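PDB 4EVQ: putative ABC transporter subunit, substrate-binding component from Rhodopseudomonas palustris, which binds 4-hydroxybenzoate as the solute-binding component of an ABC transporter, probably delivering lignin-derived benzoates for uptake into the cell. Local coordinates for residues A[143-148]-A[234-239]; A[240-245]-A[346-351]. One frame throughout, in Å; residues are numbered along the deposited sequence. Where two conformers were deposited one is given.

Contact 1: residues A[143-148]-A[234-239]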
loop_
_atom_site.group_PDB
_atom_site.type_symbol
_atom_site.label_atom_id
_atom_site.label_comp_id
_atom_site.label_asym_id
_atom_site.label_seq_id
_atom_site.Cartn_x
_atom_site.Cartn_y
_atom_site.Cartn_z
ATOM N N GLY A 143 -5.280 -0.921 15.289
ATOM C CA GLY A 143 -6.023 -0.657 16.514
ATOM C C GLY A 143 -6.151 -1.866 17.421
ATOM O O GLY A 143 -6.048 -1.769 18.642
ATOM N N ASP A 144 -6.389 -3.029 16.827
ATOM C CA ASP A 144 -6.505 -4.240 17.636
ATOM C C ASP A 144 -5.173 -4.575 18.309
ATOM O O ASP A 144 -5.145 -5.005 19.459
ATOM C CB ASP A 144 -6.968 -5.396 16.736
ATOM C CG ASP A 144 -7.524 -6.576 17.524
ATOM O OD1 ASP A 144 -8.268 -6.395 18.505
ATOM O OD2 ASP A 144 -7.142 -7.679 17.165
ATOM N N ALA A 145 -4.049 -4.387 17.611
ATOM C CA ALA A 145 -2.749 -4.630 18.210
ATOM C C ALA A 145 -2.482 -3.676 19.376
ATOM O O ALA A 145 -1.886 -4.042 20.394
ATOM C CB ALA A 145 -1.673 -4.461 17.144
HETATM N N MSE A 146 -2.966 -2.449 19.258
HETATM C CA MSE A 146 -2.779 -1.468 20.314
HETATM C C MSE A 146 -3.603 -1.857 21.547
HETATM O O MSE A 146 -3.133 -1.694 22.683
HETATM C CB MSE A 146 -3.105 -0.063 19.787
HETATM C CG MSE A 146 -2.074 0.361 18.770
HETATM SE SE MSE A 146 -2.561 1.847 17.635
HETATM C CE MSE A 146 -2.385 3.209 18.992
ATOM N N ILE A 147 -4.827 -2.318 21.340
ATOM C CA ILE A 147 -5.628 -2.804 22.482
ATOM C C ILE A 147 -4.905 -3.979 23.111
ATOM O O ILE A 147 -4.811 -4.051 24.355
ATOM C CB ILE A 147 -7.027 -3.158 22.003
ATOM C CG1 ILE A 147 -7.834 -1.896 21.607
ATOM C CG2 ILE A 147 -7.771 -3.982 23.102
ATOM C CD1 ILE A 147 -8.104 -0.897 22.724
ATOM N N LYS A 148 -4.404 -4.900 22.305
ATOM C CA LYS A 148 -3.729 -6.085 22.853
ATOM C C LYS A 148 -2.505 -5.674 23.665
ATOM O O LYS A 148 -2.158 -6.333 24.679
ATOM C CB LYS A 148 -3.384 -7.026 21.695
ATOM C CG LYS A 148 -2.753 -8.359 22.043
ATOM C CD LYS A 148 -2.472 -9.210 20.798
ATOM C CE LYS A 148 -1.856 -10.556 21.207
ATOM N NZ LYS A 148 -1.465 -11.396 20.055
ATOM N N PRO A 234 4.152 6.741 23.271
ATOM C CA PRO A 234 4.539 5.851 22.158
ATOM C C PRO A 234 3.747 6.123 20.898
ATOM O O PRO A 234 2.552 6.335 20.901
ATOM C CB PRO A 234 4.200 4.474 22.666
ATOM C CG PRO A 234 3.189 4.660 23.708
ATOM C CD PRO A 234 3.487 5.997 24.358
ATOM N N LEU A 235 4.511 6.116 19.808
ATOM C CA LEU A 235 4.005 6.304 18.439
ATOM C C LEU A 235 3.776 4.966 17.773
ATOM O O LEU A 235 4.642 4.091 17.746
ATOM C CB LEU A 235 4.992 7.164 17.683
ATOM C CG LEU A 235 4.637 7.454 16.197
ATOM C CD1 LEU A 235 3.305 8.196 16.130
ATOM C CD2 LEU A 235 5.711 8.279 15.561
ATOM N N TRP A 236 2.602 4.882 17.185
ATOM C CA TRP A 236 2.141 3.745 16.405
ATOM C C TRP A 236 1.561 4.206 15.073
ATOM O O TRP A 236 1.141 5.328 14.929
ATOM C CB TRP A 236 0.994 3.078 17.148
ATOM C CG TRP A 236 1.337 2.210 18.323
ATOM C CD1 TRP A 236 1.744 2.617 19.564
ATOM C CD2 TRP A 236 1.280 0.795 18.355
ATOM N NE1 TRP A 236 1.946 1.513 20.373
ATOM C CE2 TRP A 236 1.669 0.385 19.657
ATOM C CE3 TRP A 236 0.946 -0.172 17.414
ATOM C CZ2 TRP A 236 1.708 -0.943 20.029
ATOM C CZ3 TRP A 236 1.004 -1.504 17.797
ATOM C CH2 TRP A 236 1.346 -1.869 19.105
ATOM N N GLY A 237 1.518 3.291 14.109
ATOM C CA GLY A 237 0.766 3.549 12.889
ATOM C C GLY A 237 0.746 2.325 12.025
ATOM O O GLY A 237 1.403 1.344 12.296
ATOM N N PRO A 238 -0.029 2.388 10.947
ATOM C CA PRO A 238 0.200 1.418 9.877
ATOM C C PRO A 238 1.627 1.546 9.381
ATOM O O PRO A 238 2.225 2.592 9.473
ATOM C CB PRO A 238 -0.816 1.842 8.814
ATOM C CG PRO A 238 -0.888 3.369 8.984
ATOM C CD PRO A 238 -0.780 3.569 10.495
ATOM N N GLY A 239 2.196 0.490 8.831
ATOM C CA GLY A 239 3.601 0.479 8.518
ATOM C C GLY A 239 4.105 1.408 7.448
ATOM O O GLY A 239 5.314 1.568 7.322
#
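Met146, a selenomethionine in this crystal, lays its CG methylene over one face of the Trp236 indole. CG stands 3.5 Å from the centroid of the six-membered ring and only 20° off its normal, a CH-pi contact. It is shifted toward the rim, so its nearest ring atoms include CE3, 3.4 Å from Met146 CG. Further along the chain SE takes up an oblique Met-aromatic position, 4.5 Å from the centroid of the five-membered ring, and the bend at chi3 (73°) brings the methyl CE back to 3.9 Å from Trp236 CB. The two side chains run past each other in opposite directions, and the selenomethionine thus follows the indole from the benzo ring back to its CB. One residue earlier on the helix, Ala145 adds a lighter touch, its CB lying 4.0 Å from Trp236 CZ3. No hydrogen bond crosses between the segments; the join is apolar and buried. Outside it, Leu151 touches both Met146 and Trp236, while Phe171 and Phe175 of helix 162-177 pack on Met146. Strand 235-238 is bonded through its backbone to strands 209-213 and 257-260. Helix 135-148 lies against one face of this mainly parallel sheet, as fits an alpha/beta lobe of a periplasmic binding protein, touching strand 209-213 through Met146 and strand 257-260 through Ala145.

Contact 2: residues A[240-245]-A[346-351]; sequences FLTDGV and YLRELK. With PHB (p-hydroxybenzoic acid), chain H.
Asp243 and Arg348 form a buried salt bridge in which both terminal nitrogens of the arginine close on a single carboxylate oxygen. Asp243 OD1 accepts from Arg348 NH1 and Arg348 NH2, each at 2.9 Å, in bonds bent to about 145°. OD1 lies almost exactly in the guanidinium plane, at its end; NH2 meets it nearly along the C-O axis and NH1 from the syn side. The carboxylate is turned 29° from the guanidinium. Asp243 OD2 is left for another partner, the backbone N of Val288, while Arg348 NE is bonded to Thr258 OG1 and NH1 also makes a weak hydrogen bond to Tyr262 O. These outside bonds are likely to hold the paired groups in their rotation. A bend at chi3 (-51°) turns the end of the arginine so that NH1 and NH2 face the carboxylate. Were Asp243 replaced by an alanine, the buried guanidinium would probably lose its countercharge and the N-H of Val288 its acceptor. Thr242 OG1 comes within 3.2 Å of Arg348 NH2, but the angle is too poor for a hydrogen bond. The methyl of Thr242 meets Leu350 instead, CG2 lying 3.7 Å from Leu350 CD2. At the pocket end of the loop, Phe240 turns away from the strand and offers a ring face to 4-hydroxybenzoate, whose C5 sits over the ring centre; Phe240 CB is 3.2 Å from ligand O4. The loop thus joins the binding site to strand 345-351, which runs antiparallel between strands 257-260 and 354-362, and Leu260 of the former touches Phe240, Asp243 and Arg348.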
loop_
_atom_site.group_PDB
_atom_site.type_symbol
_atom_site.label_atom_id
_atom_site.label_comp_id
_atom_site.label_asym_id
_atom_site.label_seq_id
_atom_site.Cartn_x
_atom_site.Cartn_y
_atom_site.Cartn_z
ATOM N N PHE A 240 3.190 2.020 6.721
ATOM C CA PHE A 240 3.557 3.085 5.796
ATOM C C PHE A 240 4.278 4.220 6.510
ATOM O O PHE A 240 5.018 4.976 5.883
ATOM C CB PHE A 240 2.327 3.619 5.054
ATOM C CG PHE A 240 1.395 2.547 4.618
ATOM C CD1 PHE A 240 1.801 1.627 3.677
ATOM C CD2 PHE A 240 0.156 2.400 5.217
ATOM C CE1 PHE A 240 0.967 0.591 3.326
ATOM C CE2 PHE A 240 -0.668 1.319 4.872
ATOM C CZ PHE A 240 -0.255 0.430 3.945
ATOM N N LEU A 241 4.026 4.371 7.813
ATOM C CA LEU A 241 4.622 5.462 8.602
ATOM C C LEU A 241 6.133 5.319 8.633
ATOM O O LEU A 241 6.812 6.321 8.724
ATOM C CB LEU A 241 4.053 5.369 10.012
ATOM C CG LEU A 241 4.550 6.414 11.002
ATOM C CD1 LEU A 241 4.171 7.816 10.567
ATOM C CD2 LEU A 241 4.009 6.106 12.407
ATOM N N THR A 242 6.680 4.099 8.578
ATOM C CA THR A 242 8.114 3.894 8.647
ATOM C C THR A 242 8.761 3.330 7.393
ATOM O O THR A 242 9.976 3.458 7.215
ATOM C CB THR A 242 8.489 3.024 9.871
ATOM O OG1 THR A 242 7.867 1.722 9.773
ATOM C CG2 THR A 242 8.017 3.659 11.153
ATOM N N ASP A 243 7.972 2.674 6.525
ATOM C CA ASP A 243 8.605 2.021 5.394
ATOM C C ASP A 243 9.257 3.007 4.420
ATOM O O ASP A 243 8.640 3.957 3.980
ATOM C CB ASP A 243 7.615 1.117 4.649
ATOM C CG ASP A 243 7.755 -0.347 5.045
ATOM O OD1 ASP A 243 7.796 -0.642 6.262
ATOM O OD2 ASP A 243 7.823 -1.229 4.132
ATOM N N GLY A 244 10.523 2.759 4.127
ATOM C CA GLY A 244 11.298 3.581 3.234
ATOM C C GLY A 244 12.067 4.711 3.861
ATOM O O GLY A 244 12.864 5.321 3.163
ATOM N N VAL A 245 11.805 5.013 5.132
ATOM C CA VAL A 245 12.402 6.184 5.795
ATOM C C VAL A 245 13.190 5.777 7.011
ATOM O O VAL A 245 13.654 6.655 7.741
ATOM C CB VAL A 245 11.365 7.256 6.131
ATOM C CG1 VAL A 245 10.702 7.804 4.835
ATOM C CG2 VAL A 245 10.351 6.809 7.145
ATOM N N TYR A 346 1.649 -8.237 10.318
ATOM C CA TYR A 346 2.655 -8.418 11.356
ATOM C C TYR A 346 2.809 -7.176 12.228
ATOM O O TYR A 346 2.763 -6.048 11.729
ATOM C CB TYR A 346 4.006 -8.732 10.691
ATOM C CG TYR A 346 3.926 -9.801 9.589
ATOM C CD1 TYR A 346 3.908 -11.154 9.894
ATOM C CD2 TYR A 346 3.886 -9.451 8.244
ATOM C CE1 TYR A 346 3.837 -12.118 8.893
ATOM C CE2 TYR A 346 3.806 -10.411 7.237
ATOM C CZ TYR A 346 3.794 -11.749 7.575
ATOM O OH TYR A 346 3.723 -12.750 6.608
ATOM N N LEU A 347 3.000 -7.397 13.527
ATOM C CA LEU A 347 3.410 -6.363 14.440
ATOM C C LEU A 347 4.897 -6.167 14.257
ATOM O O LEU A 347 5.633 -7.139 14.157
ATOM C CB LEU A 347 3.089 -6.782 15.887
ATOM C CG LEU A 347 3.520 -5.795 16.979
ATOM C CD1 LEU A 347 2.695 -4.509 16.885
ATOM C CD2 LEU A 347 3.365 -6.477 18.361
ATOM N N ARG A 348 5.329 -4.916 14.200
ATOM C CA ARG A 348 6.722 -4.589 13.939
ATOM C C ARG A 348 7.191 -3.488 14.875
ATOM O O ARG A 348 6.394 -2.699 15.348
ATOM C CB ARG A 348 6.918 -4.077 12.510
ATOM C CG ARG A 348 6.123 -4.885 11.480
ATOM C CD ARG A 348 6.328 -4.450 10.067
ATOM N NE ARG A 348 6.151 -3.016 9.883
ATOM C CZ ARG A 348 6.634 -2.333 8.850
ATOM N NH1 ARG A 348 7.227 -2.970 7.862
ATOM N NH2 ARG A 348 6.543 -1.031 8.821
ATOM N N GLU A 349 8.493 -3.393 15.040
ATOM C CA GLU A 349 9.096 -2.258 15.730
ATOM C C GLU A 349 10.268 -1.783 14.905
ATOM O O GLU A 349 11.054 -2.597 14.393
ATOM C CB GLU A 349 9.598 -2.656 17.141
ATOM C CG GLU A 349 10.195 -1.514 17.942
ATOM C CD GLU A 349 10.612 -1.929 19.330
ATOM O OE1 GLU A 349 10.241 -3.029 19.760
ATOM O OE2 GLU A 349 11.325 -1.130 19.964
ATOM N N LEU A 350 10.426 -0.476 14.797
ATOM C CA LEU A 350 11.593 0.071 14.149
ATOM C C LEU A 350 12.735 0.020 15.150
ATOM O O LEU A 350 12.629 0.565 16.264
ATOM C CB LEU A 350 11.250 1.479 13.663
ATOM C CG LEU A 350 12.215 2.336 12.907
ATOM C CD1 LEU A 350 12.854 1.503 11.802
ATOM C CD2 LEU A 350 11.500 3.587 12.418
ATOM N N LYS A 351 13.795 -0.709 14.815
ATOM C CA LYS A 351 14.958 -0.844 15.682
ATOM C C LYS A 351 16.174 -0.966 14.816
ATOM O O LYS A 351 16.261 -1.851 13.971
ATOM C CB LYS A 351 14.833 -2.098 16.539
ATOM C CG LYS A 351 15.690 -1.997 17.803
ATOM C CD LYS A 351 15.222 -0.859 18.742
ATOM C CE LYS A 351 16.152 -0.718 19.907
ATOM N NZ LYS A 351 16.934 0.509 19.757
HETATM C "C1'" PHB H . -3.291 5.900 -0.211
HETATM O "O1'" PHB H . -3.583 7.070 -0.549
HETATM O "O2'" PHB H . -4.107 4.908 -0.365
HETATM C C1 PHB H . -1.981 5.560 0.382
HETATM C C2 PHB H . -0.883 6.383 0.128
HETATM C C3 PHB H . 0.344 6.081 0.696
HETATM C C4 PHB H . 0.464 5.000 1.507
HETATM C C5 PHB H . -0.604 4.157 1.755
HETATM C C6 PHB H . -1.808 4.463 1.193
HETATM O O4 PHB H . 1.647 4.693 2.071
#

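In the fold
From the N terminus, the chain first builds the whole of the other, six-stranded sheet, then enters helix 135-148. Contact 1 closes the 85-residue excursion from this helix to strand 235-238, through alternating strands and helices of the second lobe. Directly afterwards the chain opens contact 2 at 240-245, and a further 100 residues, a little under half of them helical, pass before strand 345-351 closes it. The two loops therefore follow in series, neither nesting nor crossing. Their centres are 11 Å apart and they touch: Trp236 CZ3 packs 3.6 Å from Leu347 CD1. Together they tie a helix, the seven-stranded sheet and the loop beside the 4-hydroxybenzoate pocket into one lobe.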